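Local coordinates for protein putative acyl-CoA thioester hydrolase YbhC (Escherichia coli K-12, PDB 3GRH) that is a putative thioesterase of the pectinesterase family, an outer-membrane lipoprotein that neither binds pectin nor has pectinesterase activity, at residues T268-S273 and G286-D291; A62-S67 and Q234-N239. All blocks are in the same frame, centred on the assembly; numbering follows the deposited sequence.

Interaction 1 (T268-S273 and G286-D291)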
loop_
_atom_site.group_PDB
_atom_site.type_symbol
_atom_site.label_atom_id
_atom_site.label_comp_id
_atom_site.label_asym_id
_atom_site.label_seq_id
_atom_site.Cartn_x
_atom_site.Cartn_y
_atom_site.Cartn_z
ATOM N N THR A 268 4.985 -0.241 -7.622
ATOM C CA THR A 268 5.021 -1.315 -6.608
ATOM C C THR A 268 4.147 -2.466 -7.031
ATOM O O THR A 268 3.015 -2.251 -7.459
ATOM C CB THR A 268 4.530 -0.717 -5.235
ATOM O OG1 THR A 268 5.320 0.458 -4.927
ATOM C CG2 THR A 268 4.643 -1.682 -4.110
ATOM N N LEU A 269 4.611 -3.691 -6.804
ATOM C CA LEU A 269 3.817 -4.898 -7.041
ATOM C C LEU A 269 3.640 -5.615 -5.718
ATOM O O LEU A 269 4.655 -5.995 -5.101
ATOM C CB LEU A 269 4.535 -5.845 -8.027
ATOM C CG LEU A 269 3.814 -7.162 -8.274
ATOM C CD1 LEU A 269 2.481 -6.879 -8.898
ATOM C CD2 LEU A 269 4.700 -8.005 -9.099
ATOM N N VAL A 270 2.405 -5.838 -5.305
ATOM C CA VAL A 270 2.101 -6.576 -4.048
ATOM C C VAL A 270 1.353 -7.841 -4.471
ATOM O O VAL A 270 0.321 -7.761 -5.157
ATOM C CB VAL A 270 1.187 -5.743 -3.138
ATOM C CG1 VAL A 270 0.799 -6.534 -1.819
ATOM C CG2 VAL A 270 1.809 -4.396 -2.812
ATOM N N THR A 271 1.921 -9.004 -4.191
ATOM C CA THR A 271 1.342 -10.261 -4.559
ATOM C C THR A 271 1.151 -11.202 -3.366
ATOM O O THR A 271 1.992 -11.211 -2.420
ATOM C CB THR A 271 2.223 -10.996 -5.582
ATOM O OG1 THR A 271 3.587 -11.128 -5.109
ATOM C CG2 THR A 271 2.252 -10.201 -6.927
ATOM N N ASN A 272 0.063 -11.985 -3.390
ATOM C CA ASN A 272 -0.042 -13.100 -2.479
ATOM C C ASN A 272 -0.007 -12.657 -1.019
ATOM O O ASN A 272 0.498 -13.378 -0.202
ATOM C CB ASN A 272 1.026 -14.139 -2.733
ATOM C CG ASN A 272 1.044 -14.598 -4.116
ATOM O OD1 ASN A 272 2.121 -14.708 -4.812
ATOM N ND2 ASN A 272 -0.112 -14.889 -4.565
ATOM N N SER A 273 -0.524 -11.472 -0.743
ATOM C CA SER A 273 -0.388 -10.834 0.577
ATOM C C SER A 273 -1.729 -10.657 1.283
ATOM O O SER A 273 -2.761 -11.013 0.739
ATOM C CB SER A 273 0.368 -9.539 0.492
ATOM O OG SER A 273 1.750 -9.750 0.082
ATOM N N GLY A 286 1.249 6.768 -6.058
ATOM C CA GLY A 286 2.159 5.799 -6.654
ATOM C C GLY A 286 1.287 4.849 -7.444
ATOM O O GLY A 286 0.071 4.775 -7.238
ATOM N N ALA A 287 1.910 4.117 -8.359
ATOM C CA ALA A 287 1.262 3.136 -9.130
ATOM C C ALA A 287 1.485 1.795 -8.430
ATOM O O ALA A 287 2.671 1.345 -8.304
ATOM C CB ALA A 287 1.882 3.087 -10.449
ATOM N N VAL A 288 0.420 1.173 -7.969
ATOM C CA VAL A 288 0.545 -0.067 -7.184
ATOM C C VAL A 288 -0.367 -1.080 -7.794
ATOM O O VAL A 288 -1.545 -0.788 -7.999
ATOM C CB VAL A 288 0.167 0.098 -5.707
ATOM C CG1 VAL A 288 0.581 -1.196 -4.941
ATOM C CG2 VAL A 288 0.858 1.352 -5.144
ATOM N N VAL A 289 0.121 -2.289 -8.054
ATOM C CA VAL A 289 -0.665 -3.418 -8.513
ATOM C C VAL A 289 -0.734 -4.440 -7.407
ATOM O O VAL A 289 0.316 -4.801 -6.901
ATOM C CB VAL A 289 -0.095 -4.010 -9.781
ATOM C CG1 VAL A 289 -0.830 -5.335 -10.113
ATOM C CG2 VAL A 289 -0.138 -3.060 -11.004
ATOM N N PHE A 290 -1.935 -4.840 -7.016
ATOM C CA PHE A 290 -2.183 -5.869 -5.993
ATOM C C PHE A 290 -2.717 -7.044 -6.730
ATOM O O PHE A 290 -3.771 -6.940 -7.332
ATOM C CB PHE A 290 -3.258 -5.379 -5.030
ATOM C CG PHE A 290 -2.870 -4.187 -4.245
ATOM C CD1 PHE A 290 -2.190 -4.376 -3.053
ATOM C CD2 PHE A 290 -3.203 -2.906 -4.641
ATOM C CE1 PHE A 290 -1.830 -3.321 -2.277
ATOM C CE2 PHE A 290 -2.811 -1.838 -3.836
ATOM C CZ PHE A 290 -2.092 -2.078 -2.672
ATOM N N ASP A 291 -2.040 -8.177 -6.690
ATOM C CA ASP A 291 -2.493 -9.405 -7.363
ATOM C C ASP A 291 -2.642 -10.504 -6.304
ATOM O O ASP A 291 -1.735 -10.709 -5.472
ATOM C CB ASP A 291 -1.580 -9.787 -8.478
ATOM C CG ASP A 291 -2.173 -10.853 -9.424
ATOM O OD1 ASP A 291 -1.487 -11.161 -10.429
ATOM O OD2 ASP A 291 -3.296 -11.387 -9.220
HETATM O O HOH W 1 4.237 2.666 -5.701
#

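Interaction 2 (A62-S67 and Q234-N239)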
loop_
_atom_site.group_PDB
_atom_site.type_symbol
_atom_site.label_atom_id
_atom_site.label_comp_id
_atom_site.label_asym_id
_atom_site.label_seq_id
_atom_site.Cartn_x
_atom_site.Cartn_y
_atom_site.Cartn_z
ATOM N N ALA A 62 10.685 -0.511 -22.143
ATOM C CA ALA A 62 9.667 -1.474 -21.846
ATOM C C ALA A 62 9.120 -1.186 -20.450
ATOM O O ALA A 62 9.809 -0.587 -19.591
ATOM C CB ALA A 62 10.257 -2.870 -21.913
ATOM N N ALA A 63 7.873 -1.603 -20.240
ATOM C CA ALA A 63 7.255 -1.554 -18.917
ATOM C C ALA A 63 8.020 -2.439 -17.971
ATOM O O ALA A 63 8.664 -3.403 -18.369
ATOM C CB ALA A 63 5.821 -2.056 -19.015
ATOM N N TRP A 64 7.907 -2.157 -16.681
ATOM C CA TRP A 64 8.530 -3.007 -15.673
ATOM C C TRP A 64 7.786 -4.320 -15.666
ATOM O O TRP A 64 6.565 -4.334 -15.474
ATOM C CB TRP A 64 8.462 -2.287 -14.333
ATOM C CG TRP A 64 9.060 -3.020 -13.173
ATOM C CD1 TRP A 64 10.248 -3.654 -13.152
ATOM C CD2 TRP A 64 8.505 -3.162 -11.864
ATOM N NE1 TRP A 64 10.474 -4.208 -11.916
ATOM C CE2 TRP A 64 9.418 -3.917 -11.107
ATOM C CE3 TRP A 64 7.332 -2.759 -11.263
ATOM C CZ2 TRP A 64 9.172 -4.242 -9.784
ATOM C CZ3 TRP A 64 7.088 -3.081 -9.992
ATOM C CH2 TRP A 64 7.974 -3.843 -9.265
ATOM N N ASN A 65 8.556 -5.409 -15.767
ATOM C CA ASN A 65 8.019 -6.765 -15.706
ATOM C C ASN A 65 8.857 -7.552 -14.725
ATOM O O ASN A 65 9.770 -8.278 -15.105
ATOM C CB ASN A 65 8.004 -7.367 -17.075
ATOM C CG ASN A 65 7.435 -8.762 -17.072
ATOM O OD1 ASN A 65 6.411 -9.024 -16.425
ATOM N ND2 ASN A 65 8.095 -9.649 -17.739
ATOM N N PRO A 66 8.569 -7.405 -13.467
ATOM C CA PRO A 66 9.529 -7.938 -12.521
ATOM C C PRO A 66 9.586 -9.440 -12.478
ATOM O O PRO A 66 8.563 -10.054 -12.698
ATOM C CB PRO A 66 8.987 -7.455 -11.207
ATOM C CG PRO A 66 7.553 -7.188 -11.394
ATOM C CD PRO A 66 7.433 -6.704 -12.855
ATOM N N SER A 67 10.760 -10.013 -12.250
ATOM C CA SER A 67 10.809 -11.433 -12.085
ATOM C C SER A 67 10.481 -11.643 -10.618
ATOM O O SER A 67 10.806 -10.812 -9.770
ATOM C CB SER A 67 12.138 -12.038 -12.498
ATOM O OG SER A 67 13.194 -11.386 -11.881
ATOM N N GLN A 234 10.029 0.130 -8.285
ATOM C CA GLN A 234 10.334 -1.251 -8.553
ATOM C C GLN A 234 10.356 -2.064 -7.263
ATOM O O GLN A 234 11.244 -2.876 -7.114
ATOM C CB GLN A 234 11.557 -1.457 -9.449
ATOM C CG GLN A 234 11.348 -0.883 -10.833
ATOM C CD GLN A 234 12.493 -1.153 -11.798
ATOM O OE1 GLN A 234 13.379 -1.987 -11.560
ATOM N NE2 GLN A 234 12.376 -0.585 -12.925
ATOM N N VAL A 235 9.344 -1.889 -6.399
ATOM C CA VAL A 235 9.269 -2.554 -5.136
ATOM C C VAL A 235 8.371 -3.780 -5.269
ATOM O O VAL A 235 7.348 -3.692 -5.902
ATOM C CB VAL A 235 8.763 -1.629 -4.095
ATOM C CG1 VAL A 235 8.359 -2.291 -2.754
ATOM C CG2 VAL A 235 9.750 -0.483 -3.918
ATOM N N GLN A 236 8.784 -4.895 -4.693
ATOM C CA GLN A 236 8.025 -6.139 -4.745
ATOM C C GLN A 236 7.762 -6.627 -3.363
ATOM O O GLN A 236 8.688 -6.773 -2.584
ATOM C CB GLN A 236 8.714 -7.238 -5.533
ATOM C CG GLN A 236 8.936 -6.880 -6.986
ATOM C CD GLN A 236 9.856 -7.876 -7.654
ATOM O OE1 GLN A 236 9.410 -9.014 -7.898
ATOM N NE2 GLN A 236 11.104 -7.455 -7.985
ATOM N N ILE A 237 6.503 -6.864 -3.038
ATOM C CA ILE A 237 6.107 -7.351 -1.692
ATOM C C ILE A 237 5.331 -8.627 -1.953
ATOM O O ILE A 237 4.286 -8.581 -2.666
ATOM C CB ILE A 237 5.214 -6.301 -1.038
ATOM C CG1 ILE A 237 6.063 -5.079 -0.733
ATOM C CG2 ILE A 237 4.641 -6.860 0.219
ATOM C CD1 ILE A 237 5.264 -3.862 -0.416
ATOM N N ASN A 238 5.834 -9.774 -1.462
ATOM C CA ASN A 238 5.237 -11.059 -1.789
ATOM C C ASN A 238 5.020 -11.862 -0.517
ATOM O O ASN A 238 5.921 -12.013 0.297
ATOM C CB ASN A 238 6.094 -11.855 -2.775
ATOM C CG ASN A 238 5.504 -13.190 -3.052
ATOM O OD1 ASN A 238 6.113 -14.257 -2.739
ATOM N ND2 ASN A 238 4.294 -13.181 -3.580
ATOM N N ASN A 239 3.812 -12.370 -0.329
ATOM C CA ASN A 239 3.503 -13.228 0.860
ATOM C C ASN A 239 3.860 -12.540 2.134
ATOM O O ASN A 239 4.599 -13.071 2.965
ATOM C CB ASN A 239 4.207 -14.571 0.759
ATOM C CG ASN A 239 3.650 -15.603 1.715
ATOM O OD1 ASN A 239 2.468 -15.551 2.089
ATOM N ND2 ASN A 239 4.530 -16.501 2.168
#

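Interaction 1 (T268-S273 and G286-D291)
Five backbone hydrogen bonds join Thr268-Asn272 to Ala287-Asp291 in parallel register, the axes of strands 268-271 and 287-291 lying 14° apart. Thr268 and Val270 each use both N and O: Thr268 N donates to Ala287 O (2.9 Å) and Thr268 O accepts from Val289 N, while Val270 N reaches Val289 O (2.8 Å, 177° at the hydrogen) and Val270 O takes Asp291 N. The last bond, Asn272 N to Asp291 O at 3.0 Å, already lies beyond the first strand. The same carbonyl oxygens also receive CA-H...O contacts, as Val270 O does from Phe290 CA (3.2 Å).

Apolar contacts divide between two faces. Thr268, Val270, Val288 and Phe290 share one, where Val270 CB comes within 3.6 Å of Phe290 CD1. With CG1 of Val270 anti to N (chi1 178°), both its methyls lie against the CD1-CE1 side of the ring, while Val288 CG1 sits 3.5 Å above one ring face. An alanine in place of Val270 keeps CB but lacks CG1 and CG2, and is likely to open a gap beside CD1 and CE1 of Phe290. The other face pairs Leu269 CD1 with Val289 CG1 at 3.9 Å.

Phe249 also touches Val270 and Phe290 from strand 249-251, across the interior. Equivalent strands of successive coils, stacked in parallel with aliphatic and aromatic side chains aligned, are the hallmark of the right-handed parallel beta-helix of pectinesterases.

Interaction 2 (A62-S67 and Q234-N239)
Trp64 CG stands anti to the backbone N (chi1 180°), and the turn about the next bond lays the indole over Gln234. In the facing segment, Gln234 has its CG anti to the carbonyl carbon and an extended chain, which carries its methylenes and amide along the ring. Its CG lies 3.5 Å from the centroid of the five-membered ring of Trp64, only 8° off the normal, a clear CH-pi contact. The amide follows on nearly flat, its plane 9° from that of the indole, with CD 3.6 Å from Trp64 CD1. Beneath the six-membered ring, Gln234 CA approaches Trp64 CZ2 to 3.4 Å.

The loop carrying Trp64, between helix 50-53 and strand 77-79, thus packs against the outside of the parallel beta-helix at the start of strand 235-238, where Arg267 of the adjoining strand also touches Trp64 and Gln234.

Pro66 CD lies 3.7 Å above the indole's opposite face, over its centre, sandwiching the ring between proline and glutamine. At the edge, Val235 O lies near the ring plane, 3.4 Å from Trp64 CH2. Pro66 also meets Gln236, whose side-chain carbon CD is 3.7 Å from Pro66 CB.

How the interactions relate
Along the chain, interaction 2 closes before interaction 1 opens: the loop of 62-67 is met by strand 235-238, which lies 167 residues further along the chain, and strands 267-271 and 287-291 then follow as the next two in the same parallel sheet. The centres are about 8 Å apart. The two contacts touch directly, through a probable hydrogen bond of 2.7 Å between Thr271 OG1 and Asn238 ND2 and a probable backbone bond from Thr271 N to Ile237 O. Strand 267-271 is therefore flanked by both neighbours. Interaction 1 builds the beta-helix wall coil upon coil, whereas in interaction 2 an earlier loop packs on that wall's outer surface.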